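Local coordinates for protein UDP-N-acetylglucosamine pyrophosphorylase (Entamoeba histolytica, PDB 3OC9) that probably catalyses the transfer of a uridylyl group from UTP to N-acetyl-alpha-D-glucosamine 1-phosphate, giving UDP-N-acetylglucosamine and diphosphate, at residues 162-166 with 167-171; 234-238 with 239-243; 251-254 with 255-259; 264-267 with 268-272. All blocks are in the same frame, centred on the assembly; numbering follows the deposited sequence. Where two conformers were deposited one is given.

Contact 1 of 4, residues 162-166 with 167-171; sequences KALKD and NGILE
With CG set beside its own backbone N (chi1 -74°) and the amide turned across that bond (chi2 -79°), Asn-167 folds back on Ala-163. Its ND2 donates to Ala-163 O at 2.9 Å, nearly straight at 165°, and the acceptor lies close to the amide plane. The backbone N of Asn-167 gives the same oxygen a second hydrogen bond of 3.2 Å, arriving from the opposite face of the carbonyl. Gly-168, with positive phi, ends the helix as the C' residue of a Schellman motif: Gly-168 N bonds to Lys-165 O at 3.2 Å, and Ile-169 N reaches Leu-164 O in a weak bond. Apolar branches cover the turn, Leu-164 CD2 meeting Ile-169 CG2 at 3.8 Å while Leu-170 CD2 touches Leu-164 CB. Phe-128 of strand 125-134 packs on Leu-164 and Ile-169. A water donates to Lys-165 O and accepts from Glu-171 N. The carbonyls of Ala-163, Leu-164 and Lys-165 thus find donors in the turn, that of Leu-164 only weakly. Ala-163 O is gripped by two N-H groups, and with Pro-129 O, also bonded to ND2, it holds the Asn-167 amide just before the N-cap of the next helix.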
# COMPACT_ATOMS: atom_id res chain seq x y z
N LYS A 162 14.44 9.81 3.78
CA LYS A 162 15.46 10.77 3.29
C LYS A 162 15.03 11.43 1.97
O LYS A 162 15.23 12.64 1.76
CB LYS A 162 16.82 10.07 3.16
CG LYS A 162 17.98 11.00 2.73
CD LYS A 162 18.25 12.10 3.73
CE LYS A 162 19.55 12.82 3.42
NZ LYS A 162 19.62 14.18 4.02
N ALA A 163 14.42 10.64 1.08
CA ALA A 163 13.92 11.17 -0.21
C ALA A 163 12.85 12.25 -0.08
O ALA A 163 12.85 13.22 -0.87
CB ALA A 163 13.43 10.03 -1.13
N LEU A 164 11.94 12.11 0.89
CA LEU A 164 10.94 13.17 1.17
C LEU A 164 11.62 14.50 1.58
O LEU A 164 11.21 15.58 1.12
CB LEU A 164 9.91 12.73 2.23
CG LEU A 164 8.94 11.58 1.90
CD1 LEU A 164 8.18 11.19 3.17
CD2 LEU A 164 7.92 11.92 0.78
N LYS A 165 12.63 14.43 2.45
CA LYS A 165 13.36 15.64 2.87
C LYS A 165 14.14 16.29 1.70
O LYS A 165 14.00 17.51 1.45
CB LYS A 165 14.30 15.35 4.05
CG LYS A 165 15.03 16.61 4.56
CD LYS A 165 16.02 16.31 5.70
CE LYS A 165 16.93 17.53 5.94
NZ LYS A 165 18.16 17.15 6.70
N ASP A 166 14.93 15.48 0.99
CA ASP A 166 15.83 15.94 -0.08
C ASP A 166 15.12 16.58 -1.28
O ASP A 166 15.67 17.48 -1.92
CB ASP A 166 16.73 14.78 -0.56
CG ASP A 166 17.80 14.39 0.45
OD1 ASP A 166 18.01 15.09 1.47
OD2 ASP A 166 18.45 13.33 0.23
N ASN A 167 13.89 16.12 -1.57
CA ASN A 167 13.08 16.64 -2.69
C ASN A 167 12.13 17.81 -2.32
O ASN A 167 11.29 18.24 -3.13
CB ASN A 167 12.30 15.49 -3.35
CG ASN A 167 13.19 14.58 -4.20
OD1 ASN A 167 13.53 14.92 -5.34
ND2 ASN A 167 13.59 13.42 -3.64
N GLY A 168 12.26 18.30 -1.08
CA GLY A 168 11.47 19.44 -0.57
C GLY A 168 10.02 19.17 -0.20
O GLY A 168 9.23 20.11 -0.01
N ILE A 169 9.66 17.89 -0.12
CA ILE A 169 8.27 17.49 0.14
C ILE A 169 7.84 17.78 1.60
O ILE A 169 6.68 18.15 1.84
CB ILE A 169 8.00 16.02 -0.31
CG1 ILE A 169 8.07 15.94 -1.85
CG2 ILE A 169 6.62 15.49 0.24
CD1 ILE A 169 8.12 14.51 -2.40
N LEU A 170 8.76 17.62 2.56
CA LEU A 170 8.42 17.99 3.94
C LEU A 170 8.16 19.50 4.09
O LEU A 170 7.22 19.91 4.79
CB LEU A 170 9.45 17.47 4.97
CG LEU A 170 9.78 15.95 4.96
CD1 LEU A 170 10.75 15.60 6.09
CD2 LEU A 170 8.51 15.10 5.08
N GLU A 171 8.97 20.33 3.42
CA GLU A 171 8.73 21.78 3.38
C GLU A 171 7.36 22.11 2.75
O GLU A 171 6.62 22.95 3.27
CB GLU A 171 9.86 22.52 2.64
CG GLU A 171 11.14 22.65 3.48
CD GLU A 171 12.21 23.53 2.85
OE1 GLU A 171 11.93 24.25 1.86
OE2 GLU A 171 13.35 23.52 3.36
O HOH W 1 11.72 18.94 2.70

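Contact 2 of 4, residues 234-238 with 239-243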
# COMPACT_ATOMS: atom_id res chain seq x y z
N LYS A 234 8.49 -3.17 17.09
CA LYS A 234 9.33 -3.67 16.00
C LYS A 234 8.61 -4.74 15.16
O LYS A 234 7.66 -5.38 15.64
CB LYS A 234 10.67 -4.26 16.52
CG LYS A 234 11.65 -3.24 17.15
CD LYS A 234 12.89 -3.92 17.83
CE LYS A 234 13.70 -2.89 18.66
NZ LYS A 234 15.11 -3.36 19.02
N VAL A 235 9.05 -4.91 13.90
CA VAL A 235 8.63 -6.06 13.05
C VAL A 235 9.68 -7.18 13.06
O VAL A 235 10.89 -6.90 12.88
CB VAL A 235 8.35 -5.64 11.56
CG1 VAL A 235 8.10 -6.85 10.66
CG2 VAL A 235 7.16 -4.65 11.48
N VAL A 236 9.22 -8.42 13.28
CA VAL A 236 10.05 -9.63 13.02
C VAL A 236 9.57 -10.29 11.71
O VAL A 236 8.42 -10.69 11.60
CB VAL A 236 10.00 -10.62 14.23
CG1 VAL A 236 10.71 -11.96 13.91
CG2 VAL A 236 10.63 -9.98 15.49
N GLU A 237 10.45 -10.37 10.71
CA GLU A 237 10.10 -10.97 9.40
C GLU A 237 9.88 -12.49 9.50
O GLU A 237 10.42 -13.14 10.42
CB GLU A 237 11.17 -10.68 8.33
CG GLU A 237 11.44 -9.18 8.08
CD GLU A 237 12.43 -8.95 6.94
OE1 GLU A 237 13.62 -8.66 7.22
OE2 GLU A 237 12.03 -9.08 5.77
N TYR A 238 9.11 -13.05 8.57
CA TYR A 238 8.69 -14.45 8.64
C TYR A 238 9.89 -15.39 8.74
O TYR A 238 9.85 -16.39 9.48
CB TYR A 238 7.81 -14.82 7.43
CG TYR A 238 7.49 -16.30 7.37
CD1 TYR A 238 6.46 -16.84 8.14
CD2 TYR A 238 8.23 -17.16 6.55
CE1 TYR A 238 6.17 -18.20 8.09
CE2 TYR A 238 7.95 -18.51 6.50
CZ TYR A 238 6.92 -19.03 7.27
OH TYR A 238 6.63 -20.38 7.22
N THR A 239 10.94 -15.07 7.99
CA THR A 239 12.16 -15.90 7.97
C THR A 239 12.90 -16.00 9.33
O THR A 239 13.76 -16.88 9.50
CB THR A 239 13.15 -15.50 6.82
OG1 THR A 239 13.39 -14.08 6.83
CG2 THR A 239 12.60 -15.89 5.46
N GLU A 240 12.56 -15.13 10.29
CA GLU A 240 13.22 -15.08 11.61
C GLU A 240 12.37 -15.52 12.80
O GLU A 240 12.78 -15.37 13.95
CB GLU A 240 13.74 -13.66 11.88
CG GLU A 240 15.08 -13.34 11.22
CD GLU A 240 14.94 -13.07 9.74
OE1 GLU A 240 15.53 -13.83 8.92
OE2 GLU A 240 14.23 -12.10 9.38
N LEU A 241 11.19 -16.07 12.53
CA LEU A 241 10.30 -16.52 13.60
C LEU A 241 10.88 -17.72 14.36
O LEU A 241 11.68 -18.48 13.80
CB LEU A 241 8.93 -16.89 13.05
CG LEU A 241 8.07 -15.74 12.51
CD1 LEU A 241 6.84 -16.31 11.83
CD2 LEU A 241 7.69 -14.78 13.64
N THR A 242 10.48 -17.86 15.63
CA THR A 242 10.99 -18.91 16.53
C THR A 242 9.83 -19.67 17.19
O THR A 242 8.69 -19.24 17.11
CB THR A 242 11.86 -18.29 17.66
OG1 THR A 242 11.07 -17.38 18.43
CG2 THR A 242 13.07 -17.54 17.08
N ASP A 243 10.14 -20.78 17.87
CA ASP A 243 9.12 -21.50 18.63
C ASP A 243 8.39 -20.60 19.65
O ASP A 243 7.16 -20.69 19.80
CB ASP A 243 9.72 -22.74 19.32
CG ASP A 243 9.78 -23.97 18.41
OD1 ASP A 243 9.41 -23.89 17.22
OD2 ASP A 243 10.22 -25.03 18.90
O HOH W 2 13.37 -10.12 11.16
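Glu-237 and Glu-240 run side by side and point the same way, their carboxylate planes 67° apart. OE1 of Glu-237 comes within 4.1 Å of OE2 of Glu-240, two like charges close together at the surface. The Glu-240 chain is bent at its second torsion (chi2 76°), which folds the carboxylate back toward Glu-237 and sets OE2 3.5 Å from CB of Glu-237. A water donates to this OE2 at 2.8 Å and accepts from Glu-237 N, tying the folded side chain to the backbone just past the end of strand 232-236.

Tyr-238 and Leu-241 meet at about a right angle instead. The leucine reaches the near end of the tyrosine ring obliquely, CD1 of Leu-241 lying 3.7 Å from CD1 of Tyr-238, and the Tyr-238 side chain also touches Lys-222. The other methyl of Leu-241, CD2, turns to CG1 of Val-236 at 4.1 Å, so the leucine spans the turn between the two. Val-236 CG1 also touches CB of Glu-240, and Val-225 of the paired strand 225-229 packs on Leu-241.

The backbone itself makes a short 3-10 turn: Glu-240 N donates to Glu-237 O at 2.9 Å from above the carbonyl plane, followed by a weak bond from Leu-241 N to Tyr-238 O. The turn leads the chain out of the two-stranded hairpin into the loop beyond. The two neighbouring carboxylates would probably raise each other's proton affinity somewhat, an effect that the water on Glu-240 would be expected to moderate.

Contact 3 of 4, residues 251-254 with 255-259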
# COMPACT_ATOMS: atom_id res chain seq x y z
N ASN A 251 -6.97 -21.95 23.24
CA ASN A 251 -8.06 -21.82 22.28
C ASN A 251 -7.65 -21.80 20.79
O ASN A 251 -8.50 -21.69 19.91
CB ASN A 251 -8.95 -20.61 22.62
CG ASN A 251 -8.27 -19.27 22.35
OD1 ASN A 251 -7.10 -19.21 21.95
ND2 ASN A 251 -9.02 -18.19 22.54
N GLY A 252 -6.35 -21.90 20.54
CA GLY A 252 -5.80 -21.92 19.18
C GLY A 252 -5.27 -20.59 18.66
O GLY A 252 -4.57 -20.55 17.64
N GLU A 253 -5.61 -19.50 19.35
CA GLU A 253 -5.14 -18.15 18.94
C GLU A 253 -3.62 -17.97 19.15
O GLU A 253 -3.07 -18.49 20.12
CB GLU A 253 -5.90 -17.06 19.71
CG GLU A 253 -7.40 -16.99 19.39
CD GLU A 253 -7.75 -15.79 18.53
OE1 GLU A 253 -7.70 -14.64 19.05
OE2 GLU A 253 -8.07 -15.98 17.34
N PHE A 254 -2.95 -17.22 18.27
CA PHE A 254 -1.51 -16.93 18.45
C PHE A 254 -1.28 -15.78 19.43
O PHE A 254 -2.02 -14.78 19.40
CB PHE A 254 -0.83 -16.63 17.10
CG PHE A 254 -0.69 -17.85 16.22
CD1 PHE A 254 0.44 -18.67 16.32
CD2 PHE A 254 -1.71 -18.21 15.34
CE1 PHE A 254 0.57 -19.83 15.54
CE2 PHE A 254 -1.59 -19.36 14.56
CZ PHE A 254 -0.45 -20.17 14.66
N ILE A 255 -0.31 -15.95 20.33
CA ILE A 255 0.14 -14.92 21.28
C ILE A 255 0.63 -13.67 20.54
O ILE A 255 0.28 -12.52 20.89
CB ILE A 255 1.31 -15.48 22.15
CG1 ILE A 255 0.81 -16.63 23.02
CG2 ILE A 255 1.94 -14.38 23.03
CD1 ILE A 255 -0.00 -16.17 24.18
N TYR A 256 1.46 -13.91 19.52
CA TYR A 256 1.96 -12.88 18.59
C TYR A 256 1.15 -12.95 17.27
O TYR A 256 1.56 -13.60 16.29
CB TYR A 256 3.46 -13.05 18.35
CG TYR A 256 4.30 -12.82 19.61
CD1 TYR A 256 4.83 -11.55 19.89
CD2 TYR A 256 4.56 -13.86 20.51
CE1 TYR A 256 5.59 -11.32 21.06
CE2 TYR A 256 5.32 -13.64 21.68
CZ TYR A 256 5.84 -12.37 21.94
OH TYR A 256 6.59 -12.16 23.09
N ASN A 257 0.01 -12.26 17.27
CA ASN A 257 -1.00 -12.38 16.19
C ASN A 257 -1.15 -11.15 15.28
O ASN A 257 -2.04 -11.12 14.41
CB ASN A 257 -2.38 -12.80 16.77
CG ASN A 257 -3.01 -11.73 17.66
OD1 ASN A 257 -2.37 -10.75 18.07
ND2 ASN A 257 -4.30 -11.92 17.97
N CYS A 258 -0.28 -10.15 15.45
CA CYS A 258 -0.40 -8.89 14.67
C CYS A 258 0.36 -8.94 13.34
O CYS A 258 1.55 -8.58 13.27
CB CYS A 258 0.06 -7.69 15.54
SG CYS A 258 -1.03 -7.29 16.98
N GLY A 259 -0.31 -9.40 12.27
CA GLY A 259 0.31 -9.48 10.93
C GLY A 259 0.46 -8.13 10.23
O GLY A 259 -0.54 -7.50 9.88
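Asn-257 turns back onto Phe-254, and the tight part of the contact is the meeting of its CB with the carbonyl oxygen of Phe-254, 3.3 Å apart. The two CB atoms follow at 4.1 Å. In Asn-257 the CG sits between the backbone N and the carbonyl carbon (chi1 66°), which keeps the amide near the same oxygen, although its ND2 stays 3.9 Å from Phe-254 O. The approach is therefore one of van der Waals packing, and no hydrogen bond joins the two segments. The Phe-254 ring leads away from this turn to a cation-pi partner, Lys-216.

The looser side lies with Glu-253, whose OE1 comes only to 4.5 Å from ND2 of Asn-257, both residues being partly exposed. Just before it, exposed Asn-251 makes an Asx turn: its OD1 accepts from Glu-253 N at 3.0 Å, with the donor above the plane of the side-chain carbonyl. Gly-252, at positive phi, occupies the bend of that turn.

Outside the local contact, the backbone is hydrogen-bonded to surrounding elements. Ile-255 pairs with Lys-247 and Asn-257 with Lys-216, while Tyr-256 packs on Leu-245 and on Val-227 of strand 225-229. Residues 251-259 thus carry the chain from the loop after strand 232-236 into strand 258-261, where Gly-259 bonds to Val-214 of the antiparallel neighbour 209-215.

Contact 4 of 4, residues 264-267 with 268-272; sequences NGYS and TSFLE
Two hydrogen bonds join Ser-267 to the helix that starts immediately after it. Its OG accepts from Phe-270 N at 3.2 Å, and Ser-267 O takes the N-H of Leu-271 at 3.1 Å, in the carbonyl plane and at 163°. The side-chain bond depends on OG lying between the backbone N and the carbonyl carbon (chi1 74°), where it faces the first turn and also touches Phe-270 CB at 3.4 Å.

A water adds a second polar bridge, donating to Tyr-266 O and to Thr-268 OG1, which is also hydrogen-bonded to Ile-178 O.

This is an N-cap at a strand-to-helix junction: strand 263-267 runs between strands 180-184 and 209-215 of the large mixed sheet, antiparallel to both, and helix 268-274 leaves it at nearly a right angle, 85° between the short axes. In this enzyme, whose sequence family belongs to the GT-A clan, the junction carries the chain without a linker from the sheet into helix 268-274.

Apolar packing fills the angle between them. The side chains of Tyr-266 and Phe-270 pass one another obliquely, CD1 to CD1 at 3.8 Å, and Ile-209 touches both. Leu-271 crosses Tyr-266 at about a right angle, its CD2 3.8 Å from the tyrosine CB and close to CG at the base of the ring. The same leucine packs on Leu-170 of helix 169-176.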
# COMPACT_ATOMS: atom_id res chain seq x y z
N ASN A 264 0.16 2.10 6.43
CA ASN A 264 0.63 2.81 7.67
C ASN A 264 0.40 4.32 7.58
O ASN A 264 0.71 4.94 6.54
CB ASN A 264 2.14 2.51 7.93
CG ASN A 264 2.41 1.00 8.16
OD1 ASN A 264 1.88 0.41 9.10
ND2 ASN A 264 3.22 0.38 7.28
N GLY A 265 -0.16 4.91 8.64
CA GLY A 265 -0.34 6.37 8.74
C GLY A 265 0.73 7.05 9.61
O GLY A 265 1.11 6.51 10.65
N TYR A 266 1.22 8.22 9.16
CA TYR A 266 2.30 8.96 9.84
C TYR A 266 1.95 10.44 10.04
O TYR A 266 1.45 11.09 9.10
CB TYR A 266 3.60 8.90 9.02
CG TYR A 266 4.17 7.54 8.66
CD1 TYR A 266 4.92 6.81 9.60
CD2 TYR A 266 4.03 7.01 7.37
CE1 TYR A 266 5.48 5.57 9.28
CE2 TYR A 266 4.60 5.76 7.02
CZ TYR A 266 5.31 5.04 7.98
OH TYR A 266 5.87 3.81 7.63
N SER A 267 2.25 11.00 11.22
CA SER A 267 2.15 12.46 11.44
C SER A 267 3.33 13.16 10.74
O SER A 267 4.39 12.55 10.57
CB SER A 267 2.07 12.81 12.95
OG SER A 267 3.35 12.65 13.59
N THR A 268 3.14 14.42 10.31
CA THR A 268 4.20 15.17 9.60
C THR A 268 5.42 15.39 10.53
O THR A 268 6.57 15.27 10.09
CB THR A 268 3.63 16.51 9.00
OG1 THR A 268 2.59 16.20 8.07
CG2 THR A 268 4.73 17.30 8.28
N SER A 269 5.15 15.66 11.81
CA SER A 269 6.22 15.80 12.81
C SER A 269 7.04 14.51 12.92
O SER A 269 8.28 14.57 13.07
CB SER A 269 5.64 16.19 14.17
OG SER A 269 6.67 16.35 15.14
N PHE A 270 6.38 13.35 12.84
CA PHE A 270 7.12 12.07 12.88
C PHE A 270 7.99 11.87 11.62
O PHE A 270 9.16 11.45 11.73
CB PHE A 270 6.24 10.82 13.16
CG PHE A 270 7.05 9.53 13.21
CD1 PHE A 270 7.10 8.68 12.10
CD2 PHE A 270 7.82 9.20 14.34
CE1 PHE A 270 7.91 7.52 12.12
CE2 PHE A 270 8.62 8.04 14.37
CZ PHE A 270 8.66 7.20 13.27
N LEU A 271 7.45 12.19 10.44
CA LEU A 271 8.23 12.12 9.19
C LEU A 271 9.50 13.01 9.26
O LEU A 271 10.55 12.63 8.75
CB LEU A 271 7.37 12.50 7.95
CG LEU A 271 6.22 11.54 7.57
CD1 LEU A 271 5.42 12.12 6.42
CD2 LEU A 271 6.71 10.13 7.23
N GLU A 272 9.39 14.17 9.91
CA GLU A 272 10.57 15.04 10.13
C GLU A 272 11.67 14.35 10.97
O GLU A 272 12.87 14.44 10.62
CB GLU A 272 10.17 16.42 10.68
CG GLU A 272 9.37 17.26 9.66
CD GLU A 272 8.73 18.53 10.23
OE1 GLU A 272 8.16 18.51 11.35
OE2 GLU A 272 8.78 19.57 9.52
O HOH W 3 2.10 13.49 7.24

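In the fold
Contact 4 is the most buried of the four and contact 2 lies at the surface, with contacts 1 and 3 partly buried. Contacts 1 and 4 touch through Leu-170, whose CD1 lies 4.0 Å from Leu-271 O, so the first turns of helices 169-176 and 268-274 pack together. Contacts 2 and 3 sit at either end of the loop joining strands 232-236 and 258-261, their centres about 14 Å apart, and both lean on strand 225-229 and Lys-216. Contacts 3 and 4 reach the same mixed sheet. Contacts 1 and 4 combine capping bonds with apolar packing; waters bridge contacts 1, 2 and 4, but neighbouring carboxylates set contact 2 apart, and contact 3 relies largely on outside partners.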